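Local coordinates for aminopeptidase N (Francisella tularensis subsp. tularensis, PDB 5DLL), which is a zinc-dependent family M1 aminopeptidase that releases N-terminal amino acids and probably degrades intracellular peptides produced by protein breakdown, at residues E276-N281 / T316-T321; Y311-T316 / G333-R338; H374-E379 / R450-S455. All blocks are in the same frame, centred on the assembly; numbering follows the deposited sequence.

Contact 1 (E276-N281 / T316-T321); sequences ENKGLN and TGDRVT
D318 reaches across to the backbone and side chains of E276 and K278. Its carboxylate makes most of the contact. OD2 of D318 comes to 2.9 Å from O of E276. Both atoms are acceptors, and no hydrogen bond links the two segments. The other contacts are van der Waals. OD1 of D318 lies 3.5 Å from CG of E276, and OD2 of D318 is 3.5 Å from CA of K278. The chain of K278 crosses D318 at a slant, with CD 4.1 Å from CB of D318. CG of K278 stands anti to the backbone N (chi1 176°), and bends at chi2 and chi4 carry NZ to CD of R319, 3.9 Å away. The carboxylates of E276 and D318 are nearly coplanar, and OE2 of E276 is 4.4 Å from OD1 of D318. A salt bridge from K331 to OE2 of E276 probably offsets this like-charge approach. E276 and N277 end the GAMEN sequence motif of M1 aminopeptidases, and a type II turn from N277 to L280 follows. The turn leads into strand 280-284, which lies beside strand 261-267. T316 of helix 314-319 and the following V320 pack on helix 390-423, while E276 touches E332 of helix 328-346.

Contact 2 (Y311-T316 / G333-R338); sequences YFHNWT and GLTVFR. With ZN (zinc ion), chain B.
T335 lies against H313 and T316 and can be followed outward from its CB. That atom is 3.4 Å from CE1 of H313. The side chain then forks. With chi1 at -46°, CG2 points anti to the backbone N and comes over one face of the imidazole. It sits 3.5 Å from the centroid of the H313 ring and only 7° off the normal, a CH-pi contact. The other branch, OG1, accepts a hydrogen bond from OG1 of T316 at 2.9 Å. It is also bonded to O of K331 in its own helix. T316 OG1 in turn accepts from NH1 of R338 at 2.8 Å, in the guanidinium plane and with an N-H...O angle of 142°. CB of F312 lies over one face of that guanidinium, 3.7 Å from CZ of R338. NH2 of R338 has D249 as its salt-bridge partner. CG2 of T316 packs on CD2 of L334. H313 ND1 donates to O of T316 at 3.0 Å, and NE2 of H313 binds zinc at 2.2 Å. The chemistry is that of a second shell: the T316 carbonyl and the T335 methyl probably set the ring's rotation, with NE2 directed at the metal beside H309 and E332.

Contact 3 (H374-E379 / R450-S455); sequences HPIRPE and RWYAQS
CG1 of I376 sits between the backbone N and the carbonyl carbon (chi1 66°), and the chain then runs out extended to bring CD1 to the ring of Y452. CD1 of I376 is 3.4 Å from CD1 of Y452, approaching the ring obliquely. R377 starts extended and bends at chi3 (57°), which folds its guanidinium back over CB of Y452. CB of Y452 lies over one face, toward the rim of the group, 3.8 Å from CZ of R377. The planes of the guanidinium and the phenol ring are 40° apart, and no ring stack results. NH1 of R377 forms a salt bridge with D431, which probably helps hold the group in place.

The backbones meet as well. R377 N donates to O of Y452 at 3.3 Å, in the carbonyl plane and on a lone pair. One residue earlier, I376 N donates to a water at 2.9 Å. That water gives its two hydrogens to O of W451 and O of Q454. P375 fills the next place, with its CG 3.2 Å from O of A453. At the end, CB of S455 packs 3.9 Å from N of P375. Y452 also touches S329 of helix 328-346 and V434 of helix 430-439.

Four successive carbonyls, W451 to Q454, thus face an irregular loop, and one hydrogen bond and one bridging water join the two. In the M1 peptidase fold, this loop between helix 349-369 and strand 380-381 packs on a short, weakly bonded helix of about 450-453 and the residues after it.

How the contacts relate
Contacts 1 and 2 form one continuous region, with centres 9 Å apart. They share T316 and both use helix 314-319. A probable hydrogen bond of 2.9 Å from D318 N to H313 O joins them, and CD of K278 packs on OD1 of N314. Both border the zinc site. Contact 2 supplies the ligand H313, while the side chain of E276 in contact 1 comes to about 4 Å from the metal. Contact 3 stands apart. Its centre is 20 Å from that of contact 2 and 25 Å from that of contact 1, and its nearest atoms are about 8 Å from contact 2. Helix 328-346 spans the gap: it carries E332 and 333-338, and its S329 touches I376 and Y452.

Contact 1 (E276-N281 / T316-T321)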
loop_
_atom_site.group_PDB
_atom_site.type_symbol
_atom_site.label_atom_id
_atom_site.label_comp_id
_atom_site.label_asym_id
_atom_site.label_seq_id
_atom_site.Cartn_x
_atom_site.Cartn_y
_atom_site.Cartn_z
ATOM N N GLU A 276 -9.740 -0.404 -9.683
ATOM C CA GLU A 276 -9.427 0.504 -10.784
ATOM C C GLU A 276 -10.313 0.334 -12.016
ATOM O O GLU A 276 -9.844 0.530 -13.142
ATOM C CB GLU A 276 -7.957 0.336 -11.204
ATOM C CG GLU A 276 -7.635 -0.943 -11.972
ATOM C CD GLU A 276 -6.892 -1.987 -11.165
ATOM O OE1 GLU A 276 -6.956 -1.953 -9.913
ATOM O OE2 GLU A 276 -6.249 -2.850 -11.810
ATOM N N ASN A 277 -11.585 -0.007 -11.829
ATOM C CA ASN A 277 -12.441 -0.303 -12.979
ATOM C C ASN A 277 -12.437 0.890 -13.929
ATOM O O ASN A 277 -12.577 2.029 -13.490
ATOM C CB ASN A 277 -13.872 -0.650 -12.554
ATOM C CG ASN A 277 -13.928 -1.766 -11.532
ATOM O OD1 ASN A 277 -14.458 -1.584 -10.439
ATOM N ND2 ASN A 277 -13.383 -2.925 -11.882
ATOM N N LYS A 278 -12.251 0.619 -15.218
ATOM C CA LYS A 278 -12.024 1.664 -16.213
ATOM C C LYS A 278 -13.169 2.682 -16.248
ATOM O O LYS A 278 -14.309 2.337 -16.551
ATOM C CB LYS A 278 -11.811 1.029 -17.590
ATOM C CG LYS A 278 -11.655 1.994 -18.760
ATOM C CD LYS A 278 -10.441 2.898 -18.625
ATOM C CE LYS A 278 -10.122 3.605 -19.940
ATOM N NZ LYS A 278 -9.257 2.767 -20.819
ATOM N N GLY A 279 -12.850 3.930 -15.905
ATOM C CA GLY A 279 -13.815 5.030 -15.929
ATOM C C GLY A 279 -14.776 5.042 -14.752
ATOM O O GLY A 279 -15.622 5.931 -14.633
ATOM N N LEU A 280 -14.630 4.066 -13.863
ATOM C CA LEU A 280 -15.632 3.792 -12.841
ATOM C C LEU A 280 -14.939 3.100 -11.677
ATOM O O LEU A 280 -15.088 1.905 -11.456
ATOM C CB LEU A 280 -16.758 2.922 -13.422
ATOM C CG LEU A 280 -17.934 2.550 -12.509
ATOM C CD1 LEU A 280 -18.476 3.744 -11.741
ATOM C CD2 LEU A 280 -19.038 1.905 -13.326
ATOM N N ASN A 281 -14.140 3.865 -10.954
ATOM C CA ASN A 281 -13.432 3.326 -9.813
ATOM C C ASN A 281 -14.430 3.137 -8.686
ATOM O O ASN A 281 -15.410 3.879 -8.585
ATOM C CB ASN A 281 -12.295 4.258 -9.397
ATOM C CG ASN A 281 -11.208 4.369 -10.456
ATOM O OD1 ASN A 281 -11.254 3.706 -11.498
ATOM N ND2 ASN A 281 -10.212 5.204 -10.187
ATOM N N THR A 316 -1.502 2.625 -16.756
ATOM C CA THR A 316 -0.704 1.479 -16.323
ATOM C C THR A 316 -1.577 0.417 -15.655
ATOM O O THR A 316 -1.560 0.252 -14.431
ATOM C CB THR A 316 0.437 1.904 -15.378
ATOM O OG1 THR A 316 -0.096 2.611 -14.250
ATOM C CG2 THR A 316 1.430 2.790 -16.122
ATOM N N GLY A 317 -2.331 -0.305 -16.479
ATOM C CA GLY A 317 -3.204 -1.373 -16.002
ATOM C C GLY A 317 -4.396 -1.576 -16.909
ATOM O O GLY A 317 -4.689 -2.698 -17.314
ATOM N N ASP A 318 -5.085 -0.484 -17.226
ATOM C CA ASP A 318 -6.308 -0.545 -18.023
ATOM C C ASP A 318 -6.019 -0.386 -19.511
ATOM O O ASP A 318 -6.502 -1.159 -20.332
ATOM C CB ASP A 318 -7.312 0.528 -17.573
ATOM C CG ASP A 318 -7.701 0.405 -16.102
ATOM O OD1 ASP A 318 -7.092 -0.402 -15.370
ATOM O OD2 ASP A 318 -8.625 1.127 -15.682
ATOM N N ARG A 319 -5.233 0.623 -19.852
ATOM C CA ARG A 319 -4.933 0.914 -21.247
ATOM C C ARG A 319 -3.872 -0.052 -21.791
ATOM O O ARG A 319 -3.982 -0.526 -22.919
ATOM C CB ARG A 319 -4.493 2.364 -21.384
ATOM C CG ARG A 319 -4.673 2.924 -22.773
ATOM C CD ARG A 319 -6.105 3.321 -23.076
ATOM N NE ARG A 319 -6.183 3.801 -24.453
ATOM C CZ ARG A 319 -6.096 5.073 -24.836
ATOM N NH1 ARG A 319 -5.962 6.058 -23.955
ATOM N NH2 ARG A 319 -6.159 5.367 -26.124
ATOM N N VAL A 320 -2.855 -0.330 -20.980
ATOM C CA VAL A 320 -1.930 -1.440 -21.207
ATOM C C VAL A 320 -1.974 -2.305 -19.961
ATOM O O VAL A 320 -1.689 -1.815 -18.866
ATOM C CB VAL A 320 -0.480 -0.959 -21.420
ATOM C CG1 VAL A 320 0.420 -2.128 -21.816
ATOM C CG2 VAL A 320 -0.431 0.154 -22.461
ATOM N N THR A 321 -2.317 -3.584 -20.131
ATOM C CA THR A 321 -2.565 -4.490 -19.003
ATOM C C THR A 321 -1.521 -5.615 -18.889
ATOM O O THR A 321 -0.565 -5.675 -19.663
ATOM C CB THR A 321 -3.995 -5.088 -19.079
ATOM O OG1 THR A 321 -4.357 -5.642 -17.806
ATOM C CG2 THR A 321 -4.115 -6.161 -20.171
#

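Contact 2 (Y311-T316 / G333-R338)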
loop_
_atom_site.group_PDB
_atom_site.type_symbol
_atom_site.label_atom_id
_atom_site.label_comp_id
_atom_site.label_asym_id
_atom_site.label_seq_id
_atom_site.Cartn_x
_atom_site.Cartn_y
_atom_site.Cartn_z
ATOM N N TYR A 311 -6.490 6.086 -10.141
ATOM C CA TYR A 311 -6.526 6.881 -11.376
ATOM C C TYR A 311 -5.345 6.532 -12.295
ATOM O O TYR A 311 -5.491 6.484 -13.523
ATOM C CB TYR A 311 -6.556 8.399 -11.099
ATOM C CG TYR A 311 -6.439 9.220 -12.376
ATOM C CD1 TYR A 311 -7.541 9.416 -13.205
ATOM C CD2 TYR A 311 -5.211 9.754 -12.781
ATOM C CE1 TYR A 311 -7.432 10.137 -14.389
ATOM C CE2 TYR A 311 -5.092 10.472 -13.962
ATOM C CZ TYR A 311 -6.205 10.662 -14.764
ATOM O OH TYR A 311 -6.098 11.376 -15.935
ATOM N N PHE A 312 -4.185 6.273 -11.700
ATOM C CA PHE A 312 -2.971 5.993 -12.469
ATOM C C PHE A 312 -3.054 4.661 -13.212
ATOM O O PHE A 312 -2.455 4.515 -14.275
ATOM C CB PHE A 312 -1.729 6.077 -11.568
ATOM C CG PHE A 312 -1.597 7.398 -10.844
ATOM C CD1 PHE A 312 -1.955 8.595 -11.466
ATOM C CD2 PHE A 312 -1.127 7.449 -9.541
ATOM C CE1 PHE A 312 -1.856 9.802 -10.804
ATOM C CE2 PHE A 312 -1.022 8.657 -8.874
ATOM C CZ PHE A 312 -1.386 9.834 -9.508
ATOM N N HIS A 313 -3.828 3.709 -12.689
ATOM C CA HIS A 313 -4.092 2.455 -13.419
ATOM C C HIS A 313 -4.707 2.681 -14.797
ATOM O O HIS A 313 -4.533 1.850 -15.687
ATOM C CB HIS A 313 -5.008 1.511 -12.632
ATOM C CG HIS A 313 -4.292 0.668 -11.627
ATOM N ND1 HIS A 313 -3.215 -0.125 -11.955
ATOM C CD2 HIS A 313 -4.505 0.488 -10.304
ATOM C CE1 HIS A 313 -2.789 -0.752 -10.873
ATOM N NE2 HIS A 313 -3.555 -0.397 -9.858
ATOM N N ASN A 314 -5.426 3.791 -14.974
ATOM C CA ASN A 314 -6.052 4.104 -16.259
ATOM C C ASN A 314 -5.124 3.880 -17.448
ATOM O O ASN A 314 -5.568 3.421 -18.497
ATOM C CB ASN A 314 -6.571 5.541 -16.291
ATOM C CG ASN A 314 -7.446 5.809 -17.498
ATOM O OD1 ASN A 314 -8.427 5.111 -17.712
ATOM N ND2 ASN A 314 -7.094 6.817 -18.295
ATOM N N TRP A 315 -3.848 4.215 -17.285
ATOM C CA TRP A 315 -2.843 3.934 -18.312
ATOM C C TRP A 315 -2.049 2.680 -17.969
ATOM O O TRP A 315 -1.950 1.772 -18.788
ATOM C CB TRP A 315 -1.919 5.144 -18.536
ATOM C CG TRP A 315 -2.563 6.180 -19.406
ATOM C CD1 TRP A 315 -3.254 7.282 -18.994
ATOM C CD2 TRP A 315 -2.617 6.184 -20.838
ATOM N NE1 TRP A 315 -3.727 7.978 -20.081
ATOM C CE2 TRP A 315 -3.350 7.326 -21.225
ATOM C CE3 TRP A 315 -2.115 5.333 -21.832
ATOM C CZ2 TRP A 315 -3.589 7.642 -22.564
ATOM C CZ3 TRP A 315 -2.350 5.651 -23.161
ATOM C CH2 TRP A 315 -3.080 6.795 -23.515
ATOM N N THR A 316 -1.502 2.625 -16.756
ATOM C CA THR A 316 -0.704 1.479 -16.323
ATOM C C THR A 316 -1.577 0.417 -15.655
ATOM O O THR A 316 -1.560 0.252 -14.431
ATOM C CB THR A 316 0.437 1.904 -15.378
ATOM O OG1 THR A 316 -0.096 2.611 -14.250
ATOM C CG2 THR A 316 1.430 2.790 -16.122
ATOM N N GLY A 333 3.099 -2.778 -9.509
ATOM C CA GLY A 333 4.399 -2.167 -9.188
ATOM C C GLY A 333 4.646 -0.828 -9.878
ATOM O O GLY A 333 5.097 0.137 -9.254
ATOM N N LEU A 334 4.353 -0.777 -11.173
ATOM C CA LEU A 334 4.470 0.452 -11.945
ATOM C C LEU A 334 3.514 1.517 -11.415
ATOM O O LEU A 334 3.905 2.665 -11.252
ATOM C CB LEU A 334 4.197 0.176 -13.429
ATOM C CG LEU A 334 4.282 1.350 -14.407
ATOM C CD1 LEU A 334 5.619 2.070 -14.299
ATOM C CD2 LEU A 334 4.048 0.875 -15.833
ATOM N N THR A 335 2.274 1.127 -11.131
ATOM C CA THR A 335 1.257 2.044 -10.612
ATOM C C THR A 335 1.519 2.438 -9.154
ATOM O O THR A 335 1.100 3.510 -8.716
ATOM C CB THR A 335 -0.155 1.422 -10.709
ATOM O OG1 THR A 335 -0.343 0.826 -11.999
ATOM C CG2 THR A 335 -1.226 2.476 -10.485
ATOM N N VAL A 336 2.187 1.562 -8.403
ATOM C CA VAL A 336 2.596 1.850 -7.025
ATOM C C VAL A 336 3.738 2.859 -7.047
ATOM O O VAL A 336 3.734 3.838 -6.291
ATOM C CB VAL A 336 3.038 0.571 -6.270
ATOM C CG1 VAL A 336 3.782 0.913 -4.985
ATOM C CG2 VAL A 336 1.834 -0.310 -5.943
ATOM N N PHE A 337 4.718 2.615 -7.912
ATOM C CA PHE A 337 5.815 3.555 -8.107
ATOM C C PHE A 337 5.265 4.937 -8.443
ATOM O O PHE A 337 5.724 5.946 -7.912
ATOM C CB PHE A 337 6.746 3.072 -9.221
ATOM C CG PHE A 337 7.745 4.102 -9.659
ATOM C CD1 PHE A 337 8.895 4.321 -8.924
ATOM C CD2 PHE A 337 7.530 4.854 -10.806
ATOM C CE1 PHE A 337 9.813 5.273 -9.320
ATOM C CE2 PHE A 337 8.448 5.805 -11.215
ATOM C CZ PHE A 337 9.592 6.016 -10.470
ATOM N N ARG A 338 4.266 4.973 -9.311
ATOM C CA ARG A 338 3.647 6.230 -9.695
ATOM C C ARG A 338 2.920 6.904 -8.532
ATOM O O ARG A 338 3.086 8.100 -8.323
ATOM C CB ARG A 338 2.699 6.014 -10.865
ATOM C CG ARG A 338 3.410 5.572 -12.132
ATOM C CD ARG A 338 2.400 5.236 -13.208
ATOM N NE ARG A 338 1.738 6.452 -13.671
ATOM C CZ ARG A 338 0.617 6.484 -14.381
ATOM N NH1 ARG A 338 -0.008 5.367 -14.718
ATOM N NH2 ARG A 338 0.114 7.645 -14.750
HETATM ZN ZN ZN B . -3.572 -1.201 -7.862
#

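Contact 3 (H374-E379 / R450-S455)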
loop_
_atom_site.group_PDB
_atom_site.type_symbol
_atom_site.label_atom_id
_atom_site.label_comp_id
_atom_site.label_asym_id
_atom_site.label_seq_id
_atom_site.Cartn_x
_atom_site.Cartn_y
_atom_site.Cartn_z
ATOM N N HIS A 374 9.686 -15.470 -2.204
ATOM C CA HIS A 374 9.443 -15.633 -3.637
ATOM C C HIS A 374 9.993 -14.453 -4.445
ATOM O O HIS A 374 10.297 -13.403 -3.875
ATOM C CB HIS A 374 7.941 -15.831 -3.920
ATOM C CG HIS A 374 7.063 -14.721 -3.421
ATOM N ND1 HIS A 374 6.722 -14.582 -2.094
ATOM C CD2 HIS A 374 6.429 -13.722 -4.078
ATOM C CE1 HIS A 374 5.930 -13.533 -1.951
ATOM N NE2 HIS A 374 5.737 -12.994 -3.141
ATOM N N PRO A 375 10.144 -14.633 -5.774
ATOM C CA PRO A 375 10.518 -13.501 -6.621
ATOM C C PRO A 375 9.307 -12.613 -6.892
ATOM O O PRO A 375 8.175 -13.011 -6.607
ATOM C CB PRO A 375 11.005 -14.163 -7.926
ATOM C CG PRO A 375 10.911 -15.646 -7.721
ATOM C CD PRO A 375 9.982 -15.865 -6.567
ATOM N N ILE A 376 9.536 -11.426 -7.443
ATOM C CA ILE A 376 8.428 -10.521 -7.771
ATOM C C ILE A 376 7.589 -11.061 -8.941
ATOM O O ILE A 376 6.397 -10.738 -9.062
ATOM C CB ILE A 376 8.909 -9.070 -8.024
ATOM C CG1 ILE A 376 9.785 -8.973 -9.280
ATOM C CG2 ILE A 376 9.649 -8.548 -6.797
ATOM C CD1 ILE A 376 10.095 -7.551 -9.704
ATOM N N ARG A 377 8.219 -11.875 -9.793
ATOM C CA ARG A 377 7.503 -12.670 -10.791
ATOM C C ARG A 377 7.752 -14.158 -10.513
ATOM O O ARG A 377 8.749 -14.726 -10.983
ATOM C CB ARG A 377 7.938 -12.304 -12.211
ATOM C CG ARG A 377 7.139 -13.013 -13.298
ATOM C CD ARG A 377 7.729 -12.775 -14.675
ATOM N NE ARG A 377 9.127 -13.191 -14.724
ATOM C CZ ARG A 377 10.009 -12.805 -15.642
ATOM N NH1 ARG A 377 9.657 -11.986 -16.633
ATOM N NH2 ARG A 377 11.262 -13.245 -15.563
ATOM N N PRO A 378 6.851 -14.790 -9.732
ATOM C CA PRO A 378 6.953 -16.223 -9.443
ATOM C C PRO A 378 6.840 -17.094 -10.697
ATOM O O PRO A 378 6.323 -16.638 -11.719
ATOM C CB PRO A 378 5.761 -16.482 -8.509
ATOM C CG PRO A 378 5.421 -15.156 -7.927
ATOM C CD PRO A 378 5.731 -14.162 -9.002
ATOM N N GLU A 379 7.336 -18.330 -10.606
ATOM C CA GLU A 379 7.210 -19.317 -11.689
ATOM C C GLU A 379 6.020 -20.267 -11.463
ATOM O O GLU A 379 5.759 -21.144 -12.294
ATOM C CB GLU A 379 8.517 -20.118 -11.844
ATOM C CG GLU A 379 9.580 -19.437 -12.704
ATOM C CD GLU A 379 9.311 -19.556 -14.201
ATOM O OE1 GLU A 379 9.219 -20.692 -14.713
ATOM O OE2 GLU A 379 9.202 -18.510 -14.877
ATOM N N ARG A 450 17.136 -10.195 -14.523
ATOM C CA ARG A 450 17.350 -11.186 -13.466
ATOM C C ARG A 450 16.705 -10.807 -12.112
ATOM O O ARG A 450 16.497 -11.678 -11.265
ATOM C CB ARG A 450 18.862 -11.428 -13.310
ATOM C CG ARG A 450 19.285 -12.493 -12.308
ATOM C CD ARG A 450 18.647 -13.847 -12.573
ATOM N NE ARG A 450 19.006 -14.820 -11.541
ATOM C CZ ARG A 450 18.379 -15.977 -11.339
ATOM N NH1 ARG A 450 17.343 -16.330 -12.097
ATOM N NH2 ARG A 450 18.790 -16.787 -10.366
ATOM N N TRP A 451 16.391 -9.523 -11.911
ATOM C CA TRP A 451 15.635 -9.068 -10.727
ATOM C C TRP A 451 14.232 -9.690 -10.620
ATOM O O TRP A 451 13.727 -9.918 -9.516
ATOM C CB TRP A 451 15.491 -7.538 -10.719
ATOM C CG TRP A 451 16.678 -6.798 -10.170
ATOM C CD1 TRP A 451 17.620 -6.112 -10.881
ATOM C CD2 TRP A 451 17.033 -6.652 -8.788
ATOM N NE1 TRP A 451 18.545 -5.558 -10.031
ATOM C CE2 TRP A 451 18.210 -5.874 -8.741
ATOM C CE3 TRP A 451 16.478 -7.112 -7.587
ATOM C CZ2 TRP A 451 18.842 -5.543 -7.535
ATOM C CZ3 TRP A 451 17.106 -6.780 -6.389
ATOM C CH2 TRP A 451 18.275 -6.003 -6.375
ATOM N N TYR A 452 13.605 -9.943 -11.766
ATOM C CA TYR A 452 12.266 -10.538 -11.801
ATOM C C TYR A 452 12.250 -12.015 -11.409
ATOM O O TYR A 452 11.276 -12.489 -10.818
ATOM C CB TYR A 452 11.625 -10.330 -13.179
ATOM C CG TYR A 452 11.221 -8.892 -13.391
ATOM C CD1 TYR A 452 9.970 -8.438 -12.982
ATOM C CD2 TYR A 452 12.102 -7.974 -13.951
ATOM C CE1 TYR A 452 9.599 -7.114 -13.144
ATOM C CE2 TYR A 452 11.739 -6.646 -14.118
ATOM C CZ TYR A 452 10.485 -6.221 -13.714
ATOM O OH TYR A 452 10.109 -4.908 -13.874
ATOM N N ALA A 453 13.335 -12.723 -11.721
ATOM C CA ALA A 453 13.440 -14.162 -11.458
ATOM C C ALA A 453 14.006 -14.491 -10.072
ATOM O O ALA A 453 13.603 -15.484 -9.461
ATOM C CB ALA A 453 14.282 -14.828 -12.539
ATOM N N GLN A 454 14.927 -13.668 -9.575
ATOM C CA GLN A 454 15.663 -13.994 -8.348
ATOM C C GLN A 454 14.952 -13.597 -7.051
ATOM O O GLN A 454 14.485 -12.467 -6.898
ATOM C CB GLN A 454 17.058 -13.366 -8.372
ATOM C CG GLN A 454 17.902 -13.724 -7.154
ATOM C CD GLN A 454 19.386 -13.776 -7.459
ATOM O OE1 GLN A 454 19.849 -14.659 -8.183
ATOM N NE2 GLN A 454 20.143 -12.834 -6.902
ATOM N N SER A 455 14.914 -14.544 -6.116
ATOM C CA SER A 455 14.302 -14.352 -4.804
ATOM C C SER A 455 15.352 -13.932 -3.772
ATOM O O SER A 455 16.554 -14.072 -4.004
ATOM C CB SER A 455 13.624 -15.650 -4.366
ATOM O OG SER A 455 12.957 -15.500 -3.126
HETATM O O HOH W 1 12.317 -10.695 -7.104
#